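Local coordinates for protein KDGF (PDB 5FQ0) that probably converts unsaturated uronates released from pectin or alginate into linear keto-sugar acids, with a cupin fold that holds a nickel ion, at residues B[39-44]-B[94-99]; B[57-62]-B[73-78]. All coordinates share one frame; numbering follows the deposited sequence.

Contact 1. Residues B[39-44]-B[94-99]; sequences FDRGAV and LEPDSL
A G1 beta bulge in the cupin barrel brings Phe39 opposite both Asp97 and Ser98, where strand 32-39 leaves its antiparallel neighbour 98-105. Two backbone bonds hold the pair: Phe39 N to Ser98 O at 2.9 Å, nearly straight at 171°, and Ser98 N back to Phe39 O at 3.0 Å, more bent at 140°. Asp97, with positive phi, is the extra residue. The Ser98 hydroxyl folds back over its own loop and donates to Glu95 O at 2.7 Å, arriving from above the carbonyl plane; the same OG also pairs with Ala63 O, so its one hydrogen is probably shared between the two carbonyls, which ties the bulge to the chain before strand 64-68. Phe39 carries its ring away from the bulge into the barrel, edge-to-face with Phe64. Beyond it, Asp40 to Ala43 form a type II turn, with Gly42 at the position of the opening glycine of cupin motif 1. Arg41, with CG anti to the backbone N (chi1 164°), lays its CB against the Glu95-Pro96 peptide, 3.5 Å from Glu95 C. Its chain then bends at chi2 and chi3 and brings one face of the guanidinium over Pro96, whose CG sits 4.3 Å above the plane. Between Asp40 and Asp97 a water donates to Asp40 OD1 at 2.8 Å and to Asp97 OD1 at 2.7 Å while accepting from Asp97 N at 2.8 Å. The two carboxylates are thus bridged by solvent: with both of its hydrogens given to them, the water probably eases the repulsion between two like charges and steadies the backbone of the bulge residue, while direct strand bonds hold the inner end.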
ATOM      1  N   PHE B  39      -9.051  -7.016 -10.381  1.00 22.62           N
ATOM      2  CA  PHE B  39      -9.933  -6.704 -11.490  1.00 23.14           C
ATOM      3  C   PHE B  39      -9.709  -7.719 -12.611  1.00 22.62           C
ATOM      4  O   PHE B  39      -8.590  -8.039 -12.939  1.00 23.61           O
ATOM      5  CB  PHE B  39      -9.553  -5.333 -12.065  1.00 21.91           C
ATOM      6  CG  PHE B  39     -10.021  -4.159 -11.259  1.00 23.25           C
ATOM      7  CD1 PHE B  39      -9.523  -3.917  -9.988  1.00 23.01           C
ATOM      8  CD2 PHE B  39     -10.919  -3.229 -11.833  1.00 23.23           C
ATOM      9  CE1 PHE B  39      -9.939  -2.792  -9.278  1.00 24.07           C
ATOM     10  CE2 PHE B  39     -11.352  -2.123 -11.123  1.00 25.43           C
ATOM     11  CZ  PHE B  39     -10.861  -1.896  -9.850  1.00 24.98           C
ATOM     12  N   ASP B  40     -10.789  -8.205 -13.194  1.00 25.41           N
ATOM     13  CA  ASP B  40     -10.736  -8.855 -14.480  1.00 26.55           C
ATOM     14  C   ASP B  40     -10.397  -7.786 -15.506  1.00 26.07           C
ATOM     15  O   ASP B  40     -10.610  -6.595 -15.267  1.00 25.91           O
ATOM     16  CB  ASP B  40     -12.113  -9.415 -14.794  1.00 26.61           C
ATOM     17  CG  ASP B  40     -12.472 -10.571 -13.909  1.00 28.93           C
ATOM     18  OD1 ASP B  40     -11.614 -11.077 -13.141  1.00 26.88           O
ATOM     19  OD2 ASP B  40     -13.611 -11.009 -14.028  1.00 28.37           O
ATOM     20  N   ARG B  41      -9.841  -8.202 -16.638  1.00 24.52           N
ATOM     21  CA  ARG B  41      -9.537  -7.257 -17.706  1.00 24.99           C
ATOM     22  C   ARG B  41     -10.805  -6.518 -18.180  1.00 25.21           C
ATOM     23  O   ARG B  41     -11.864  -7.116 -18.366  1.00 25.07           O
ATOM     24  CB  ARG B  41      -8.874  -8.008 -18.843  1.00 26.63           C
ATOM     25  CG  ARG B  41      -8.826  -7.294 -20.161  1.00 29.29           C
ATOM     26  CD  ARG B  41      -9.080  -8.425 -21.130  1.00 36.40           C
ATOM     27  NE  ARG B  41      -7.901  -8.826 -21.840  1.00 34.89           N
ATOM     28  CZ  ARG B  41      -7.729  -9.992 -22.450  1.00 32.82           C
ATOM     29  NH1 ARG B  41      -8.617 -10.974 -22.395  1.00 32.48           N
ATOM     30  NH2 ARG B  41      -6.616 -10.160 -23.123  1.00 37.23           N
ATOM     31  N   GLY B  42     -10.719  -5.204 -18.314  1.00 25.14           N
ATOM     32  CA  GLY B  42     -11.896  -4.438 -18.735  1.00 24.80           C
ATOM     33  C   GLY B  42     -12.940  -4.184 -17.643  1.00 28.34           C
ATOM     34  O   GLY B  42     -13.951  -3.540 -17.924  1.00 25.73           O
ATOM     35  N   ALA B  43     -12.726  -4.686 -16.410  1.00 25.64           N
ATOM     36  CA  ALA B  43     -13.598  -4.313 -15.282  1.00 26.37           C
ATOM     37  C   ALA B  43     -13.398  -2.828 -14.938  1.00 25.37           C
ATOM     38  O   ALA B  43     -12.299  -2.283 -15.048  1.00 23.94           O
ATOM     39  CB  ALA B  43     -13.344  -5.194 -14.052  1.00 26.49           C
ATOM     40  N   VAL B  44     -14.480  -2.171 -14.539  1.00 25.62           N
ATOM     41  CA  VAL B  44     -14.472  -0.733 -14.397  1.00 26.10           C
ATOM     42  C   VAL B  44     -14.758  -0.333 -12.939  1.00 26.49           C
ATOM     43  O   VAL B  44     -15.750  -0.773 -12.370  1.00 25.44           O
ATOM     44  CB  VAL B  44     -15.532  -0.079 -15.339  1.00 28.09           C
ATOM     45  CG1 VAL B  44     -15.670   1.417 -15.080  1.00 26.08           C
ATOM     46  CG2 VAL B  44     -15.202  -0.351 -16.803  1.00 27.47           C
ATOM     47  N   LEU B  94      -6.676  -3.056 -17.390  1.00 24.18           N
ATOM     48  CA  LEU B  94      -6.233  -3.374 -18.769  1.00 25.08           C
ATOM     49  C   LEU B  94      -5.827  -4.865 -18.983  1.00 25.53           C
ATOM     50  O   LEU B  94      -5.644  -5.285 -20.122  1.00 24.96           O
ATOM     51  CB  LEU B  94      -5.087  -2.409 -19.220  1.00 23.74           C
ATOM     52  CG  LEU B  94      -5.421  -0.920 -18.936  1.00 23.77           C
ATOM     53  CD1 LEU B  94      -4.280   0.052 -19.160  1.00 23.26           C
ATOM     54  CD2 LEU B  94      -6.637  -0.518 -19.759  1.00 25.15           C
ATOM     55  N   GLU B  95      -5.677  -5.648 -17.908  1.00 23.36           N
ATOM     56  CA  GLU B  95      -5.160  -7.056 -17.996  1.00 22.89           C
ATOM     57  C   GLU B  95      -5.916  -7.939 -17.021  1.00 22.81           C
ATOM     58  O   GLU B  95      -6.412  -7.436 -16.005  1.00 24.43           O
ATOM     59  CB  GLU B  95      -3.665  -7.147 -17.629  1.00 24.21           C
ATOM     60  CG  GLU B  95      -2.726  -6.384 -18.534  1.00 29.30           C
ATOM     61  CD  GLU B  95      -1.270  -6.662 -18.215  1.00 33.27           C
ATOM     62  OE1 GLU B  95      -0.953  -7.543 -17.363  1.00 35.71           O
ATOM     63  OE2 GLU B  95      -0.434  -5.990 -18.840  1.00 39.15           O
ATOM     64  N   PRO B  96      -6.010  -9.245 -17.298  1.00 22.34           N
ATOM     65  CA  PRO B  96      -6.665 -10.141 -16.355  1.00 22.15           C
ATOM     66  C   PRO B  96      -5.893 -10.112 -15.026  1.00 23.33           C
ATOM     67  O   PRO B  96      -4.676  -9.828 -15.011  1.00 21.40           O
ATOM     68  CB  PRO B  96      -6.509 -11.511 -17.010  1.00 23.48           C
ATOM     69  CG  PRO B  96      -6.388 -11.197 -18.480  1.00 25.40           C
ATOM     70  CD  PRO B  96      -5.537  -9.966 -18.493  1.00 24.70           C
ATOM     71  N   ASP B  97      -6.595 -10.392 -13.934  1.00 21.76           N
ATOM     72  CA  ASP B  97      -5.958 -10.371 -12.611  1.00 22.54           C
ATOM     73  C   ASP B  97      -5.091  -9.126 -12.380  1.00 21.05           C
ATOM     74  O   ASP B  97      -3.977  -9.243 -11.879  1.00 19.99           O
ATOM     75  CB  ASP B  97      -5.106 -11.642 -12.449  1.00 23.11           C
ATOM     76  CG  ASP B  97      -5.950 -12.923 -12.471  1.00 23.17           C
ATOM     77  OD1 ASP B  97      -7.170 -12.861 -12.247  1.00 20.92           O
ATOM     78  OD2 ASP B  97      -5.374 -13.992 -12.741  1.00 23.90           O
ATOM     79  N   SER B  98      -5.574  -7.933 -12.762  1.00 21.20           N
ATOM     80  CA  SER B  98      -4.828  -6.728 -12.427  1.00 21.06           C
ATOM     81  C   SER B  98      -5.068  -6.442 -10.916  1.00 21.02           C
ATOM     82  O   SER B  98      -6.207  -6.501 -10.452  1.00 20.23           O
ATOM     83  CB  SER B  98      -5.286  -5.546 -13.273  1.00 21.88           C
ATOM     84  OG  SER B  98      -4.893  -5.735 -14.621  1.00 24.49           O
ATOM     85  N   LEU B  99      -4.001  -6.166 -10.167  1.00 20.10           N
ATOM     86  CA  LEU B  99      -4.122  -5.969  -8.712  1.00 20.27           C
ATOM     87  C   LEU B  99      -3.741  -4.563  -8.311  1.00 19.46           C
ATOM     88  O   LEU B  99      -2.712  -4.054  -8.742  1.00 19.37           O
ATOM     89  CB  LEU B  99      -3.214  -6.962  -7.952  1.00 21.27           C
ATOM     90  CG  LEU B  99      -3.447  -8.459  -8.183  1.00 20.98           C
ATOM     91  CD1 LEU B  99      -2.375  -9.280  -7.430  1.00 23.44           C
ATOM     92  CD2 LEU B  99      -4.818  -8.819  -7.679  1.00 21.52           C
TER
HETATM   93  O   HOH W   1      -9.018 -11.843 -13.909  1.00 22.59           O

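Contact 2. Residues B[57-62]-B[73-78]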
ATOM      1  N   GLY B  57      -3.988   4.512  -4.537  1.00 20.44           N
ATOM      2  CA  GLY B  57      -4.001   3.214  -5.236  1.00 19.57           C
ATOM      3  C   GLY B  57      -2.602   2.865  -5.711  1.00 20.79           C
ATOM      4  O   GLY B  57      -1.992   3.573  -6.530  1.00 21.49           O
ATOM      5  N   TYR B  58      -2.040   1.802  -5.158  1.00 20.55           N
ATOM      6  CA  TYR B  58      -0.722   1.364  -5.552  1.00 20.03           C
ATOM      7  C   TYR B  58      -0.841   0.084  -6.406  1.00 20.41           C
ATOM      8  O   TYR B  58      -1.421  -0.926  -5.946  1.00 21.89           O
ATOM      9  CB  TYR B  58       0.102   1.096  -4.299  1.00 22.63           C
ATOM     10  CG  TYR B  58       1.527   0.697  -4.633  1.00 25.09           C
ATOM     11  CD1 TYR B  58       1.866  -0.646  -4.866  1.00 28.90           C
ATOM     12  CD2 TYR B  58       2.521   1.656  -4.736  1.00 25.04           C
ATOM     13  CE1 TYR B  58       3.164  -1.010  -5.178  1.00 27.36           C
ATOM     14  CE2 TYR B  58       3.821   1.302  -5.016  1.00 26.08           C
ATOM     15  CZ  TYR B  58       4.129  -0.023  -5.247  1.00 27.73           C
ATOM     16  OH  TYR B  58       5.415  -0.358  -5.562  1.00 29.72           O
ATOM     17  N   VAL B  59      -0.316   0.128  -7.636  1.00 19.21           N
ATOM     18  CA  VAL B  59      -0.481  -0.953  -8.608  1.00 18.66           C
ATOM     19  C   VAL B  59       0.592  -2.008  -8.362  1.00 19.82           C
ATOM     20  O   VAL B  59       1.828  -1.739  -8.367  1.00 18.35           O
ATOM     21  CB  VAL B  59      -0.444  -0.484 -10.093  1.00 18.76           C
ATOM     22  CG1 VAL B  59      -0.596  -1.686 -11.040  1.00 17.95           C
ATOM     23  CG2 VAL B  59      -1.525   0.587 -10.342  1.00 19.62           C
ATOM     24  N   VAL B  60       0.130  -3.226  -8.143  1.00 19.82           N
ATOM     25  CA  VAL B  60       1.114  -4.303  -7.928  1.00 22.50           C
ATOM     26  C   VAL B  60       1.172  -5.375  -9.025  1.00 22.44           C
ATOM     27  O   VAL B  60       2.177  -6.066  -9.123  1.00 23.27           O
ATOM     28  CB  VAL B  60       1.018  -4.961  -6.548  1.00 24.44           C
ATOM     29  CG1 VAL B  60       0.946  -3.939  -5.422  1.00 23.92           C
ATOM     30  CG2 VAL B  60      -0.112  -5.956  -6.458  1.00 24.89           C
ATOM     31  N   GLN B  61       0.123  -5.506  -9.833  1.00 21.13           N
ATOM     32  CA  GLN B  61       0.086  -6.505 -10.925  1.00 23.82           C
ATOM     33  C   GLN B  61      -0.866  -6.026 -12.034  1.00 24.02           C
ATOM     34  O   GLN B  61      -1.870  -5.359 -11.750  1.00 23.59           O
ATOM     35  CB  GLN B  61      -0.328  -7.902 -10.391  1.00 22.20           C
ATOM     36  CG  GLN B  61      -0.220  -9.053 -11.393  1.00 27.08           C
ATOM     37  CD  GLN B  61      -0.505 -10.406 -10.728  1.00 30.47           C
ATOM     38  OE1 GLN B  61       0.388 -10.987 -10.116  1.00 32.71           O
ATOM     39  NE2 GLN B  61      -1.760 -10.884 -10.804  1.00 27.48           N
ATOM     40  N   GLY B  62      -0.544  -6.374 -13.282  1.00 24.30           N
ATOM     41  CA  GLY B  62      -1.359  -5.995 -14.443  1.00 24.61           C
ATOM     42  C   GLY B  62      -1.144  -4.517 -14.735  1.00 25.45           C
ATOM     43  O   GLY B  62      -0.027  -4.026 -14.622  1.00 26.75           O
ATOM     44  N   ARG B  73      -4.082   8.379 -16.846  1.00 34.27           N
ATOM     45  CA  ARG B  73      -2.757   7.775 -17.063  1.00 34.33           C
ATOM     46  C   ARG B  73      -2.830   6.253 -17.035  1.00 29.96           C
ATOM     47  O   ARG B  73      -3.663   5.686 -16.309  1.00 28.03           O
ATOM     48  CB  ARG B  73      -1.757   8.231 -15.997  1.00 37.95           C
ATOM     49  CG  ARG B  73      -1.603   9.732 -15.883  1.00 42.53           C
ATOM     50  CD  ARG B  73      -0.633  10.267 -16.913  1.00 46.26           C
ATOM     51  NE  ARG B  73       0.704  10.296 -16.355  1.00 48.95           N
ATOM     52  CZ  ARG B  73       1.159  11.278 -15.580  1.00 51.46           C
ATOM     53  NH1 ARG B  73       0.378  12.321 -15.291  1.00 51.29           N
ATOM     54  NH2 ARG B  73       2.398  11.218 -15.100  1.00 50.93           N
ATOM     55  N   ARG B  74      -1.942   5.605 -17.790  1.00 27.29           N
ATOM     56  CA  ARG B  74      -1.803   4.136 -17.782  1.00 28.98           C
ATOM     57  C   ARG B  74      -0.790   3.821 -16.692  1.00 27.69           C
ATOM     58  O   ARG B  74       0.338   4.284 -16.757  1.00 29.31           O
ATOM     59  CB  ARG B  74      -1.312   3.602 -19.137  1.00 30.55           C
ATOM     60  CG  ARG B  74      -0.957   2.100 -19.183  1.00 36.09           C
ATOM     61  CD  ARG B  74      -0.181   1.675 -20.463  1.00 41.81           C
ATOM     62  NE  ARG B  74      -0.693   2.361 -21.665  1.00 47.95           N
ATOM     63  CZ  ARG B  74      -0.048   3.302 -22.364  1.00 45.61           C
ATOM     64  NH1 ARG B  74       1.196   3.655 -22.068  1.00 42.17           N
ATOM     65  NH2 ARG B  74      -0.652   3.880 -23.392  1.00 48.06           N
ATOM     66  N   LEU B  75      -1.194   3.047 -15.694  1.00 23.89           N
ATOM     67  CA  LEU B  75      -0.331   2.742 -14.530  1.00 22.73           C
ATOM     68  C   LEU B  75      -0.019   1.257 -14.512  1.00 23.18           C
ATOM     69  O   LEU B  75      -0.919   0.423 -14.663  1.00 24.22           O
ATOM     70  CB  LEU B  75      -1.022   3.139 -13.212  1.00 21.51           C
ATOM     71  CG  LEU B  75      -1.413   4.613 -13.012  1.00 21.42           C
ATOM     72  CD1 LEU B  75      -1.888   4.807 -11.587  1.00 21.42           C
ATOM     73  CD2 LEU B  75      -0.284   5.610 -13.306  1.00 21.87           C
ATOM     74  N   SER B  76       1.258   0.925 -14.356  1.00 23.64           N
ATOM     75  CA  SER B  76       1.670  -0.484 -14.294  1.00 24.89           C
ATOM     76  C   SER B  76       2.277  -0.764 -12.886  1.00 22.95           C
ATOM     77  O   SER B  76       2.291   0.161 -12.057  1.00 20.52           O
ATOM     78  CB  SER B  76       2.635  -0.746 -15.441  1.00 27.74           C
ATOM     79  OG  SER B  76       3.735   0.118 -15.290  1.00 33.20           O
ATOM     80  N   PRO B  77       2.716  -2.028 -12.595  1.00 23.41           N
ATOM     81  CA  PRO B  77       3.221  -2.405 -11.260  1.00 22.91           C
ATOM     82  C   PRO B  77       4.250  -1.447 -10.742  1.00 22.95           C
ATOM     83  O   PRO B  77       5.221  -1.176 -11.428  1.00 22.03           O
ATOM     84  CB  PRO B  77       3.881  -3.771 -11.521  1.00 24.19           C
ATOM     85  CG  PRO B  77       2.975  -4.367 -12.558  1.00 23.22           C
ATOM     86  CD  PRO B  77       2.778  -3.194 -13.511  1.00 22.33           C
ATOM     87  N   GLY B  78       4.047  -0.918  -9.538  1.00 22.49           N
ATOM     88  CA  GLY B  78       5.016   0.038  -9.017  1.00 21.26           C
ATOM     89  C   GLY B  78       4.537   1.477  -9.123  1.00 21.85           C
ATOM     90  O   GLY B  78       5.003   2.326  -8.363  1.00 21.68           O
TER
HETATM   91  O   HOH W   2       6.824   1.894  -6.519  1.00 27.39           O
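Val59 of strand 54-61 leans on the turn that leads out of strand 71-75, and its side chain can be followed atom by atom. CB rests 3.4 Å from Ser76 O. CG1, anti to the backbone N (chi1 179°), lies against the carbonyl carbon of the same peptide, 3.5 Å from Ser76 C, while CG2 reaches back to Leu75 CB at 3.9 Å, where the two side chains cross obliquely. Val59 also binds through its backbone: Gly78 N donates to Val59 O in a short bond of 2.6 Å, straight at 169° but tilted 24° from the carbonyl plane, and Pro77 CA adds a CA-H...O contact to the same oxygen. The Pro77 ring packs against the end of strand 54-61, CB toward Val60 O and CD only 3.1 Å from Gly62 O. Glycine suits both ends of this junction: Gly62 has positive phi, and at the backbone angles of Gly78 a side chain would collide with Pro77 O. These two glycines match the closing glycine of cupin motif 1 and the opening one of motif 2. One residue before Val59, the phenol of Tyr58 extends past Gly78, with OH 3.5 Å from Gly78 CA. A water joins Tyr58 OH at 2.8 Å and donates to Gly78 O at 2.6 Å. A leucine in place of Tyr58 would probably leave this water without its hydroxyl partner and open a gap beside the glycine. The side chains of Tyr58 and Leu75 also pack on apolar side chains of a neighbouring subunit. Val59 O thus takes the one direct hydrogen bond between the two segments, while apolar carbons and a water-linked phenol pack around it.

Overall arrangement
From the N terminus, the chain reaches the first half of contact 1 after strand 32-39, runs through strand 44-48 and the nickel ligands His48, His50 and Gln55, and enters contact 2 on strand 54-61. The hairpin of strands 64-68 and 71-75 follows, and 73-78 closes the short loop of contact 2. The chain then passes through strand 80-83 and strand 89-93, which begins with the ligand His89, before 94-99 closes the long loop of contact 1, with contact 2 nested inside. The two meet where strands 54-61 and 98-105 lie side by side: Leu99 N probably bonds to Gln61 O, and Gln61 NE2 to Asp97 O. Together they link both sheets of the barrel.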